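PDB 4JM1: BDI-0842-like domain-containing protein from Parabacteroides distasonis, which is of unknown function but adopts an alpha/beta fold resembling that of the alpha-lytic protease prodomain. Local coordinates for residues A17-T20 against F24-I27; D38-Q43 against V59-I64; D3-T8 against E46-E51; I29-D32 against G36-M39; G11-K16 against S42-E47. One frame throughout, in Å; residues are numbered along the deposited sequence.

Interaction 1: residues A17-T20 against F24-I27; sequences AAVT and FLVI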
# COMPACT_ATOMS: atom_id res chain seq x y z
N ALA A 17 5.32 2.42 -3.08
CA ALA A 17 4.73 1.26 -2.41
C ALA A 17 5.81 0.29 -1.98
O ALA A 17 6.90 0.25 -2.55
CB ALA A 17 3.70 0.55 -3.34
N ALA A 18 5.49 -0.53 -0.98
CA ALA A 18 6.42 -1.54 -0.49
C ALA A 18 5.68 -2.60 0.30
O ALA A 18 4.72 -2.30 1.00
CB ALA A 18 7.48 -0.91 0.40
N VAL A 19 6.13 -3.84 0.18
CA VAL A 19 5.70 -4.90 1.11
C VAL A 19 6.63 -4.88 2.31
O VAL A 19 7.85 -4.79 2.19
CB VAL A 19 5.67 -6.28 0.43
CG1 VAL A 19 5.41 -7.44 1.43
CG2 VAL A 19 4.61 -6.30 -0.69
N THR A 20 6.03 -4.96 3.48
CA THR A 20 6.79 -4.88 4.73
C THR A 20 6.96 -6.28 5.31
O THR A 20 6.28 -7.26 4.91
CB THR A 20 6.07 -3.92 5.72
OG1 THR A 20 4.71 -4.34 5.92
CG2 THR A 20 6.08 -2.48 5.20
N PHE A 24 2.22 -6.79 5.08
CA PHE A 24 1.30 -5.83 4.47
C PHE A 24 1.92 -5.17 3.25
O PHE A 24 3.13 -4.95 3.18
CB PHE A 24 0.86 -4.76 5.49
CG PHE A 24 -0.03 -5.29 6.58
CD1 PHE A 24 0.49 -5.80 7.74
CD2 PHE A 24 -1.39 -5.30 6.43
CE1 PHE A 24 -0.33 -6.31 8.76
CE2 PHE A 24 -2.23 -5.80 7.44
CZ PHE A 24 -1.70 -6.29 8.60
N LEU A 25 1.05 -4.82 2.31
CA LEU A 25 1.43 -3.98 1.17
C LEU A 25 1.03 -2.56 1.53
O LEU A 25 -0.15 -2.28 1.74
CB LEU A 25 0.73 -4.43 -0.12
CG LEU A 25 0.91 -3.53 -1.35
CD1 LEU A 25 2.38 -3.30 -1.70
CD2 LEU A 25 0.14 -4.15 -2.54
N VAL A 26 2.03 -1.70 1.64
CA VAL A 26 1.86 -0.30 2.01
C VAL A 26 1.98 0.57 0.76
O VAL A 26 2.95 0.44 -0.01
CB VAL A 26 2.88 0.15 3.05
CG1 VAL A 26 2.67 1.64 3.40
CG2 VAL A 26 2.82 -0.73 4.31
N ILE A 27 0.94 1.38 0.53
CA ILE A 27 0.83 2.21 -0.65
C ILE A 27 0.69 3.67 -0.22
O ILE A 27 -0.23 4.02 0.52
CB ILE A 27 -0.34 1.74 -1.53
CG1 ILE A 27 -0.09 0.26 -1.96
CG2 ILE A 27 -0.51 2.65 -2.73
CD1 ILE A 27 -1.20 -0.42 -2.71
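Ala18 and Val26 face each other as the hydrogen-bonded pair of an antiparallel beta hairpin, and each gives the other one donor and takes one in return. Ala18 N reaches Val26 O at 2.9 Å, lying in the plane of that carbonyl. The return bond, Val26 N to Ala18 O, is 2.8 Å long and nearly straight, 169° at the hydrogen. One rung closer to the turn, Thr20 N closes on Phe24 O at 2.9 Å, nearly along the C=O axis. Two of these acceptors also receive a weaker CA-H contact: Val26 O from Ala17 CA at 3.1 Å, and Phe24 O from Val19 CA at 3.3 Å. The Thr20 hydroxyl finds its main partner within the turn, where OG1 bonds Asn22 OD1. With chi1 at 55°, OG1 lies between backbone N and carbonyl carbon, and this rotation sets CG2 against Val26 CG2 at 3.8 Å, the two side chains crossing at about a right angle. On the face bearing Ala17, Val19, Leu25 and Ile27 the contacts are apolar: Val19 CG2 meets Leu25 CD1 at 3.9 Å, again crosswise, and Ala17 CB rests on Ile27 CG1 at 4.0 Å. Strand 16-19 is one edge of the four-stranded sheet, whereas Leu25 and Ile27 use their backbone groups on strand 58-63, pairing with Gly58, Leu60 and Val62. Their side chains meet helices 3-9 and 38-50: Leu25 touches Tyr5, Ile6 and Ala48, and Ile27 touches Ile9 and Phe44.

Interaction 2: residues D38-Q43 against V59-I64; sequences DMLASQ and VLIVDI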
# COMPACT_ATOMS: atom_id res chain seq x y z
N ASP A 38 -10.27 3.52 3.31
CA ASP A 38 -10.41 2.08 3.34
C ASP A 38 -10.86 1.51 1.99
O ASP A 38 -10.49 0.40 1.65
CB ASP A 38 -11.40 1.62 4.41
CG ASP A 38 -10.90 1.81 5.84
OD1 ASP A 38 -9.73 2.21 6.07
OD2 ASP A 38 -11.71 1.50 6.76
N MSE A 39 -11.75 2.21 1.28
CA MSE A 39 -12.23 1.66 0.00
C MSE A 39 -11.10 1.53 -1.03
O MSE A 39 -11.01 0.56 -1.77
CB MSE A 39 -13.39 2.46 -0.57
CG MSE A 39 -14.63 2.41 0.29
SE MSE A 39 -16.22 3.24 -0.40
CE MSE A 39 -16.59 1.75 -1.58
N LEU A 40 -10.23 2.53 -1.05
CA LEU A 40 -9.03 2.48 -1.89
C LEU A 40 -8.14 1.30 -1.51
O LEU A 40 -7.69 0.55 -2.39
CB LEU A 40 -8.26 3.80 -1.80
CG LEU A 40 -6.97 3.89 -2.62
CD1 LEU A 40 -7.27 3.87 -4.12
CD2 LEU A 40 -6.17 5.13 -2.19
N ALA A 41 -7.95 1.10 -0.22
CA ALA A 41 -7.15 -0.03 0.26
C ALA A 41 -7.72 -1.35 -0.23
O ALA A 41 -6.98 -2.22 -0.68
CB ALA A 41 -7.05 -0.03 1.80
N SER A 42 -9.05 -1.48 -0.17
CA SER A 42 -9.68 -2.73 -0.58
C SER A 42 -9.54 -2.95 -2.09
O SER A 42 -9.31 -4.08 -2.55
CB SER A 42 -11.15 -2.78 -0.16
OG SER A 42 -11.74 -3.97 -0.63
N GLN A 43 -9.64 -1.88 -2.86
CA GLN A 43 -9.45 -2.00 -4.32
C GLN A 43 -8.02 -2.42 -4.67
O GLN A 43 -7.82 -3.27 -5.55
CB GLN A 43 -9.83 -0.69 -5.02
CG GLN A 43 -11.31 -0.35 -4.91
CD GLN A 43 -12.16 -1.22 -5.79
OE1 GLN A 43 -12.81 -2.17 -5.35
NE2 GLN A 43 -12.12 -0.91 -7.07
N VAL A 59 -3.69 -4.45 2.69
CA VAL A 59 -3.13 -3.21 2.16
C VAL A 59 -3.35 -2.10 3.18
O VAL A 59 -4.44 -1.99 3.79
CB VAL A 59 -3.78 -2.84 0.82
CG1 VAL A 59 -3.56 -1.34 0.45
CG2 VAL A 59 -3.24 -3.79 -0.25
N LEU A 60 -2.31 -1.27 3.33
CA LEU A 60 -2.33 -0.08 4.16
C LEU A 60 -2.07 1.11 3.25
O LEU A 60 -1.12 1.08 2.47
CB LEU A 60 -1.28 -0.14 5.29
CG LEU A 60 -1.34 -1.43 6.12
CD1 LEU A 60 -0.10 -1.48 7.03
CD2 LEU A 60 -2.66 -1.55 6.90
N ILE A 61 -2.89 2.15 3.38
CA ILE A 61 -2.67 3.41 2.69
C ILE A 61 -2.04 4.41 3.64
O ILE A 61 -2.47 4.54 4.78
CB ILE A 61 -3.98 4.00 2.10
CG1 ILE A 61 -4.74 2.93 1.28
CG2 ILE A 61 -3.67 5.30 1.27
CD1 ILE A 61 -4.08 2.43 -0.00
N VAL A 62 -0.98 5.07 3.17
CA VAL A 62 -0.35 6.15 3.88
C VAL A 62 -0.21 7.38 2.96
O VAL A 62 -0.37 7.28 1.73
CB VAL A 62 1.08 5.72 4.41
CG1 VAL A 62 0.98 4.54 5.42
CG2 VAL A 62 2.06 5.43 3.28
N ASP A 63 0.01 8.55 3.58
CA ASP A 63 0.23 9.79 2.82
C ASP A 63 1.70 9.89 2.48
O ASP A 63 2.55 9.88 3.38
CB ASP A 63 -0.24 10.98 3.66
CG ASP A 63 -0.25 12.31 2.90
OD1 ASP A 63 0.36 12.43 1.81
OD2 ASP A 63 -0.92 13.24 3.41
N ILE A 64 2.01 10.01 1.18
CA ILE A 64 3.38 10.22 0.72
C ILE A 64 4.08 11.42 1.41
O ILE A 64 5.30 11.42 1.59
CB ILE A 64 3.42 10.42 -0.82
CG1 ILE A 64 4.85 10.28 -1.39
CG2 ILE A 64 2.78 11.79 -1.25
CD1 ILE A 64 5.42 8.86 -1.35
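Ala41 lies against Val59 and Ile61 where the helix of a beta-alpha-beta unit packs on the strand that completes it; strand 24-29, helix 38-50 and strand 58-63 follow in that order. The helix segment 38-43 and strand segment 59-63 approach to 7.6 Å between axes, with their directions 134° apart. The small side chain of Ala41, its methyl pointing at the strand, is consistent with this close approach. Ile61 supplies most of the opposing surface. Its CB points toward the helix and divides the side chain: the CG2 branch turns back to the neighbouring strand and packs against Ile27 O, while CG1, anti to the carbonyl carbon (chi1 -50°), carries on to Ala41 CB at 3.8 Å. A second bend, chi2 -67°, swings CD1 along the helix surface, where it meets Ala41 CA at 3.9 Å and also Leu40 CD2 at 4.1 Å. Leu40 and Ile61 cross at about a right angle, meeting through CD2 and CD1. An alanine at Ile61 is likely to open a gap beneath the helix, leaving the methyl of Ala41 and the branch of Leu40 without their shared partner. The contact is buried and wholly apolar in its side chains, and the same face of the strand is lined by Phe44 and Leu45 further along the helix. Strand 78-83 adds Ile79 beside Ile61 and Ala82 beside Ala41. Val59 CG1 comes up to Ala41 CB at 4.0 Å, and Val59 CB lies 3.6 Å from the carbonyl oxygen Ala41 O.

Interaction 3: residues D3-T8 against E46-E51; sequences DKYIDT and EEAKKE. With EDO (1,2-ethanediol), chain B; EDO (1,2-ethanediol), chain C.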
# COMPACT_ATOMS: atom_id res chain seq x y z
N ASP A 3 7.33 -7.43 -6.29
CA ASP A 3 8.13 -6.40 -7.00
C ASP A 3 7.55 -6.00 -8.35
O ASP A 3 7.55 -4.83 -8.69
CB ASP A 3 9.59 -6.84 -7.22
CG ASP A 3 10.43 -6.85 -5.94
OD1 ASP A 3 9.98 -6.40 -4.86
OD2 ASP A 3 11.60 -7.30 -6.03
N LYS A 4 7.08 -6.96 -9.14
CA LYS A 4 6.56 -6.62 -10.46
C LYS A 4 5.30 -5.78 -10.36
O LYS A 4 5.13 -4.80 -11.10
CB LYS A 4 6.36 -7.86 -11.32
CG LYS A 4 7.77 -8.46 -11.65
CD LYS A 4 7.82 -9.63 -12.57
CE LYS A 4 9.31 -9.98 -12.83
NZ LYS A 4 9.48 -11.20 -13.66
N TYR A 5 4.43 -6.16 -9.43
CA TYR A 5 3.21 -5.37 -9.20
C TYR A 5 3.54 -3.96 -8.70
O TYR A 5 3.03 -2.98 -9.25
CB TYR A 5 2.26 -6.10 -8.23
CG TYR A 5 1.00 -5.32 -7.95
CD1 TYR A 5 0.05 -5.10 -8.93
CD2 TYR A 5 0.77 -4.74 -6.70
CE1 TYR A 5 -1.09 -4.34 -8.68
CE2 TYR A 5 -0.37 -4.01 -6.45
CZ TYR A 5 -1.28 -3.77 -7.43
OH TYR A 5 -2.40 -3.04 -7.19
N ILE A 6 4.42 -3.87 -7.71
CA ILE A 6 4.82 -2.56 -7.18
C ILE A 6 5.41 -1.69 -8.32
O ILE A 6 5.10 -0.50 -8.44
CB ILE A 6 5.84 -2.73 -6.03
CG1 ILE A 6 5.09 -3.24 -4.78
CG2 ILE A 6 6.56 -1.39 -5.71
CD1 ILE A 6 6.00 -3.69 -3.68
N ASP A 7 6.26 -2.31 -9.14
CA ASP A 7 6.88 -1.55 -10.24
C ASP A 7 5.90 -1.12 -11.33
O ASP A 7 6.21 -0.23 -12.13
CB ASP A 7 8.10 -2.28 -10.81
CG ASP A 7 9.25 -2.41 -9.82
OD1 ASP A 7 9.24 -1.71 -8.77
OD2 ASP A 7 10.18 -3.22 -10.10
N THR A 8 4.73 -1.74 -11.38
CA THR A 8 3.67 -1.35 -12.30
C THR A 8 2.79 -0.23 -11.75
O THR A 8 2.36 0.63 -12.50
CB THR A 8 2.87 -2.56 -12.74
OG1 THR A 8 3.74 -3.48 -13.41
CG2 THR A 8 1.72 -2.20 -13.69
N GLU A 46 -7.54 -6.17 -3.77
CA GLU A 46 -8.14 -7.02 -4.80
C GLU A 46 -7.28 -7.06 -6.07
O GLU A 46 -7.09 -8.12 -6.69
CB GLU A 46 -9.57 -6.55 -5.13
CG GLU A 46 -10.32 -7.36 -6.19
CD GLU A 46 -11.75 -6.85 -6.46
OE1 GLU A 46 -12.37 -6.25 -5.55
OE2 GLU A 46 -12.26 -7.06 -7.60
N GLU A 47 -6.79 -5.90 -6.49
CA GLU A 47 -5.98 -5.83 -7.69
C GLU A 47 -4.66 -6.57 -7.54
O GLU A 47 -4.25 -7.28 -8.44
CB GLU A 47 -5.71 -4.39 -8.04
CG GLU A 47 -5.02 -4.20 -9.37
CD GLU A 47 -4.82 -2.71 -9.71
OE1 GLU A 47 -3.83 -2.09 -9.21
OE2 GLU A 47 -5.70 -2.18 -10.43
N ALA A 48 -3.98 -6.39 -6.40
CA ALA A 48 -2.73 -7.08 -6.14
C ALA A 48 -2.97 -8.61 -6.26
O ALA A 48 -2.18 -9.29 -6.88
CB ALA A 48 -2.18 -6.71 -4.75
N LYS A 49 -4.03 -9.11 -5.64
CA LYS A 49 -4.30 -10.54 -5.68
C LYS A 49 -4.64 -10.98 -7.11
O LYS A 49 -4.22 -12.07 -7.55
CB LYS A 49 -5.39 -10.91 -4.70
CG LYS A 49 -4.93 -10.93 -3.24
CD LYS A 49 -6.11 -10.92 -2.26
CE LYS A 49 -7.23 -11.88 -2.66
NZ LYS A 49 -8.53 -11.54 -1.98
N LYS A 50 -5.39 -10.14 -7.84
CA LYS A 50 -5.72 -10.46 -9.23
C LYS A 50 -4.46 -10.57 -10.10
O LYS A 50 -4.41 -11.38 -11.03
CB LYS A 50 -6.70 -9.43 -9.80
CG LYS A 50 -7.24 -9.75 -11.21
CD LYS A 50 -7.96 -8.55 -11.84
CE LYS A 50 -8.17 -8.74 -13.35
NZ LYS A 50 -6.89 -8.80 -14.11
N GLU A 51 -3.44 -9.78 -9.78
CA GLU A 51 -2.17 -9.80 -10.49
C GLU A 51 -1.20 -10.83 -9.91
O GLU A 51 -0.03 -10.87 -10.30
CB GLU A 51 -1.55 -8.39 -10.49
CG GLU A 51 -2.41 -7.25 -11.10
CD GLU A 51 -2.63 -7.33 -12.60
OE1 GLU A 51 -2.47 -8.41 -13.21
OE2 GLU A 51 -3.08 -6.30 -13.17
C1 EDO B . -2.11 -3.51 -12.68
O1 EDO B . -3.41 -3.89 -12.20
C2 EDO B . -1.56 -2.37 -11.85
O2 EDO B . -1.83 -1.12 -12.47
C1 EDO C . -6.98 1.55 -7.14
O1 EDO C . -6.51 2.56 -8.05
C2 EDO C . -6.64 0.16 -7.63
O2 EDO C . -7.09 0.01 -8.99
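Tyr5 OH donates to Glu47 OE1 over 2.7 Å, using the anti lone pair of that oxygen, the one turned away from its twin. OE1 lies at the ring edge in plane, while the carboxylate itself is twisted 73° from the ring. One ring face lies on the backbone of the other helix: Ala48 CA stands 3.9 Å from the Tyr5 ring centroid in a CH-pi contact, and Ala48 CB reaches Tyr5 CE2 at 3.7 Å. Glu51 CG approaches Tyr5 CD1 obliquely at 3.9 Å. Tyr5 thus ties helix 3-9 to the C-terminal turn of helix 38-50, with Glu51 the first residue past its end. The ring reaches across because CG is anti to the backbone N, chi1 180°. A leucine in place of Tyr5 would probably leave Glu47 OE1 without its hydroxyl donor and Ala48 CA without the ring face it packs on. Farther out, Val53 and Leu25 pack against both Tyr5 and Ala48. Two 1,2-ethanediol molecules, probably from the crystallisation liquor, engage the acids: O1 of one donates to Glu51 OE2 at 2.6 Å, and O2 of the other donates to Glu47 OE2 at 3.0 Å.

Interaction 4: residues I29-D32 against G36-M39; sequences IDAD and GYDM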
# COMPACT_ATOMS: atom_id res chain seq x y z
N ILE A 29 0.06 7.56 -1.21
CA ILE A 29 -0.65 8.42 -2.15
C ILE A 29 -0.55 9.90 -1.74
O ILE A 29 -0.20 10.23 -0.59
CB ILE A 29 -2.17 8.03 -2.27
CG1 ILE A 29 -2.88 8.21 -0.92
CG2 ILE A 29 -2.30 6.59 -2.78
CD1 ILE A 29 -4.39 8.25 -1.05
N ASP A 30 -0.81 10.79 -2.71
CA ASP A 30 -0.85 12.21 -2.41
C ASP A 30 -2.23 12.57 -1.83
O ASP A 30 -3.12 13.08 -2.53
CB ASP A 30 -0.54 13.03 -3.67
CG ASP A 30 -0.31 14.50 -3.37
OD1 ASP A 30 -0.10 14.88 -2.19
OD2 ASP A 30 -0.34 15.28 -4.35
N ALA A 31 -2.42 12.28 -0.55
CA ALA A 31 -3.72 12.35 0.08
C ALA A 31 -4.10 13.78 0.45
O ALA A 31 -3.28 14.53 0.95
CB ALA A 31 -3.74 11.49 1.34
N ASP A 32 -5.37 14.10 0.25
CA ASP A 32 -5.93 15.39 0.70
C ASP A 32 -6.46 15.34 2.14
O ASP A 32 -6.68 16.39 2.76
CB ASP A 32 -7.09 15.81 -0.23
CG ASP A 32 -6.62 16.19 -1.64
OD1 ASP A 32 -5.41 16.44 -1.87
OD2 ASP A 32 -7.49 16.26 -2.54
N GLY A 36 -9.90 7.87 6.06
CA GLY A 36 -11.02 7.58 5.20
C GLY A 36 -10.76 6.87 3.89
O GLY A 36 -11.60 6.90 3.01
N TYR A 37 -9.61 6.20 3.77
CA TYR A 37 -9.22 5.58 2.51
C TYR A 37 -9.36 4.05 2.50
O TYR A 37 -8.71 3.35 1.71
CB TYR A 37 -7.80 6.00 2.10
CG TYR A 37 -7.67 7.48 1.79
CD1 TYR A 37 -7.47 8.40 2.81
CD2 TYR A 37 -7.77 7.97 0.48
CE1 TYR A 37 -7.35 9.76 2.55
CE2 TYR A 37 -7.64 9.33 0.21
CZ TYR A 37 -7.45 10.22 1.25
OH TYR A 37 -7.31 11.58 0.99
N ASP A 38 -10.27 3.52 3.31
CA ASP A 38 -10.41 2.08 3.34
C ASP A 38 -10.86 1.51 1.99
O ASP A 38 -10.49 0.40 1.65
CB ASP A 38 -11.40 1.62 4.41
CG ASP A 38 -10.90 1.81 5.84
OD1 ASP A 38 -9.73 2.21 6.07
OD2 ASP A 38 -11.71 1.50 6.76
N MSE A 39 -11.75 2.21 1.28
CA MSE A 39 -12.23 1.66 0.00
C MSE A 39 -11.10 1.53 -1.03
O MSE A 39 -11.01 0.56 -1.77
CB MSE A 39 -13.39 2.46 -0.57
CG MSE A 39 -14.63 2.41 0.29
SE MSE A 39 -16.22 3.24 -0.40
CE MSE A 39 -16.59 1.75 -1.58
O HOH W 1 -7.24 12.48 -1.44
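Tyr37 OH is held through water 1, 2.6 Å away, which in turn accepts from Asp32 N at 3.0 Å and so ties the phenol to the backbone of segment 29-32. The water lies at the edge of the Tyr37 ring, in its plane. A second bond reaches the hydroxyl from Ser33 N, so the phenol oxygen is gripped by a backbone N-H and a water at once. Below the polar end the contact turns apolar. Ala31 CB sits 3.6 Å from Tyr37 OH and 3.9 Å from Tyr37 CZ, approaching the ring obliquely. Ile29 CD1 meets Tyr37 CE2 at 3.6 Å, also at a slant. Ile29 CG1 occupies the position between backbone N and carbonyl carbon, chi1 63°, and from there the extended chain, chi2 163°, delivers CD1 to the ring. These residues bracket the connection from strand 24-29 to helix 38-50 within the beta-alpha-beta unit, and Tyr37 stands at the N-cap position of that helix. The chain leaves the strand through an inverse gamma turn centred on Asp30, closed by a weak bond from Ala31 N to Ile29 O. Just ahead of Tyr37, Gly36 has a positive phi of 97°, where a side chain would press on the preceding carbonyl oxygen. Ile79 of strand 78-83 touches both Ala31 and Tyr37, and its backbone bonds that of Tyr37. On the strand side, Lys65 NZ forms a salt bridge with Asp30 OD1 and also bonds Ala31 O.

Interaction 5: residues G11-K16 against S42-E47; sequences GFSCEK and SQFLEE. With EDO (1,2-ethanediol), chain C.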
# COMPACT_ATOMS: atom_id res chain seq x y z
N GLY A 11 4.05 5.39 -9.43
CA GLY A 11 3.91 6.49 -10.35
C GLY A 11 2.79 6.36 -11.35
O GLY A 11 2.74 7.11 -12.31
N PHE A 12 1.95 5.35 -11.17
CA PHE A 12 0.78 5.13 -12.01
C PHE A 12 -0.50 5.42 -11.19
O PHE A 12 -1.25 6.30 -11.53
CB PHE A 12 0.74 3.70 -12.58
CG PHE A 12 -0.49 3.42 -13.34
CD1 PHE A 12 -0.66 3.99 -14.59
CD2 PHE A 12 -1.48 2.60 -12.83
CE1 PHE A 12 -1.81 3.77 -15.31
CE2 PHE A 12 -2.65 2.35 -13.56
CZ PHE A 12 -2.81 2.93 -14.80
N SER A 13 -0.68 4.67 -10.12
CA SER A 13 -1.85 4.78 -9.26
C SER A 13 -1.49 5.13 -7.80
O SER A 13 -2.37 5.25 -6.92
CB SER A 13 -2.65 3.49 -9.31
OG SER A 13 -1.82 2.39 -9.02
N CYS A 14 -0.20 5.32 -7.56
CA CYS A 14 0.32 5.76 -6.29
C CYS A 14 1.69 6.37 -6.51
O CYS A 14 2.17 6.39 -7.65
CB CYS A 14 0.39 4.60 -5.32
SG CYS A 14 1.68 3.36 -5.74
N GLU A 15 2.30 6.93 -5.47
CA GLU A 15 3.63 7.50 -5.59
C GLU A 15 4.76 6.58 -5.20
O GLU A 15 5.82 6.65 -5.80
CB GLU A 15 3.72 8.86 -4.89
CG GLU A 15 2.78 9.84 -5.58
CD GLU A 15 2.98 11.30 -5.27
OE1 GLU A 15 4.01 11.68 -4.69
OE2 GLU A 15 2.05 12.08 -5.65
N LYS A 16 4.52 5.71 -4.21
CA LYS A 16 5.51 4.75 -3.74
C LYS A 16 4.75 3.61 -3.05
O LYS A 16 3.64 3.82 -2.56
CB LYS A 16 6.50 5.43 -2.78
CG LYS A 16 7.74 4.61 -2.43
CD LYS A 16 8.82 5.42 -1.71
CE LYS A 16 9.97 4.52 -1.21
NZ LYS A 16 11.26 5.24 -0.86
N SER A 42 -9.05 -1.48 -0.17
CA SER A 42 -9.68 -2.73 -0.58
C SER A 42 -9.54 -2.95 -2.09
O SER A 42 -9.31 -4.08 -2.55
CB SER A 42 -11.15 -2.78 -0.16
OG SER A 42 -11.74 -3.97 -0.63
N GLN A 43 -9.64 -1.88 -2.86
CA GLN A 43 -9.45 -2.00 -4.32
C GLN A 43 -8.02 -2.42 -4.67
O GLN A 43 -7.82 -3.27 -5.55
CB GLN A 43 -9.83 -0.69 -5.02
CG GLN A 43 -11.31 -0.35 -4.91
CD GLN A 43 -12.16 -1.22 -5.79
OE1 GLN A 43 -12.81 -2.17 -5.35
NE2 GLN A 43 -12.12 -0.91 -7.07
N PHE A 44 -7.04 -1.82 -4.01
CA PHE A 44 -5.67 -2.21 -4.22
C PHE A 44 -5.42 -3.67 -3.81
O PHE A 44 -4.69 -4.41 -4.47
CB PHE A 44 -4.70 -1.30 -3.48
CG PHE A 44 -4.22 -0.12 -4.28
CD1 PHE A 44 -3.45 -0.32 -5.42
CD2 PHE A 44 -4.45 1.17 -3.85
CE1 PHE A 44 -2.97 0.74 -6.16
CE2 PHE A 44 -3.97 2.26 -4.58
CZ PHE A 44 -3.23 2.05 -5.74
N LEU A 45 -6.00 -4.09 -2.68
CA LEU A 45 -5.80 -5.49 -2.24
C LEU A 45 -6.35 -6.46 -3.28
O LEU A 45 -5.70 -7.43 -3.64
CB LEU A 45 -6.43 -5.72 -0.87
CG LEU A 45 -6.29 -7.10 -0.24
CD1 LEU A 45 -4.82 -7.53 -0.10
CD2 LEU A 45 -7.05 -7.15 1.11
N GLU A 46 -7.54 -6.17 -3.77
CA GLU A 46 -8.14 -7.02 -4.80
C GLU A 46 -7.28 -7.06 -6.07
O GLU A 46 -7.09 -8.12 -6.69
CB GLU A 46 -9.57 -6.55 -5.13
CG GLU A 46 -10.32 -7.36 -6.19
CD GLU A 46 -11.75 -6.85 -6.46
OE1 GLU A 46 -12.37 -6.25 -5.55
OE2 GLU A 46 -12.26 -7.06 -7.60
N GLU A 47 -6.79 -5.90 -6.49
CA GLU A 47 -5.98 -5.83 -7.69
C GLU A 47 -4.66 -6.57 -7.54
O GLU A 47 -4.25 -7.28 -8.44
CB GLU A 47 -5.71 -4.39 -8.04
CG GLU A 47 -5.02 -4.20 -9.37
CD GLU A 47 -4.82 -2.71 -9.71
OE1 GLU A 47 -3.83 -2.09 -9.21
OE2 GLU A 47 -5.70 -2.18 -10.43
C1 EDO C . -6.98 1.55 -7.14
O1 EDO C . -6.51 2.56 -8.05
C2 EDO C . -6.64 0.16 -7.63
O2 EDO C . -7.09 0.01 -8.99
O HOH W 2 -3.16 0.35 -10.36
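Backbones stay well apart here, Ser13 CA lying 9.4 Å from Phe44 CA, and the loop 11-16 meets the helix mainly through one phenyl ring. Phe44 points its outer edge at Ser13: Ser13 OG is 3.5 Å from Phe44 CE1, near the ring plane, and the carbonyl Ser13 O stands in plane 3.5 Å from Phe44 CZ. Both oxygens therefore face the C-H rim. Cys14 CB makes a looser, oblique contact with Phe44 CZ at 4.4 Å. Over one ring face lies a 1,2-ethanediol, its C1 3.9 Å above the centre. The loop links helix 3-9 to strand 16-19 and runs into a classic beta bulge, Glu15 and Lys16 both facing Ala28; at its start Gly11 N makes a weak bond to Cys14 O. Ser13 OG, set between backbone N and carbonyl carbon (chi1 53°), hydrogen-bonds water 2 at 2.8 Å. That water donates to Glu47 OE1, likewise at 2.8 Å, bridging loop and helix beside the ring; OE1 is the same oxygen that accepts from Tyr5 OH. Deeper in the core, Phe44 packs on Ile9, Ile27, Val59 and Ile61.

In the fold
Helix 38-50 takes part in interactions 2 to 5, which run along it from Tyr37 at its N-terminal end (interaction 4) through interactions 2 and 5 to Glu51 (interaction 3); the centres of 3 and 4 are about 19 Å apart. Interaction 1 is the hairpin at the sheet edge, joined to interaction 2 by backbone bonds between strands 24-29 and 58-63, their centres about 10 Å apart. Along the chain, interactions 3 and 5 span long loops that enclose interactions 1 and 4. Ile27 packs on both Cys14 and Phe44, linking interactions 1 and 5, and Tyr5 OH touches Phe44, linking 3 and 5. The helices thus cover one sheet face around a shared core.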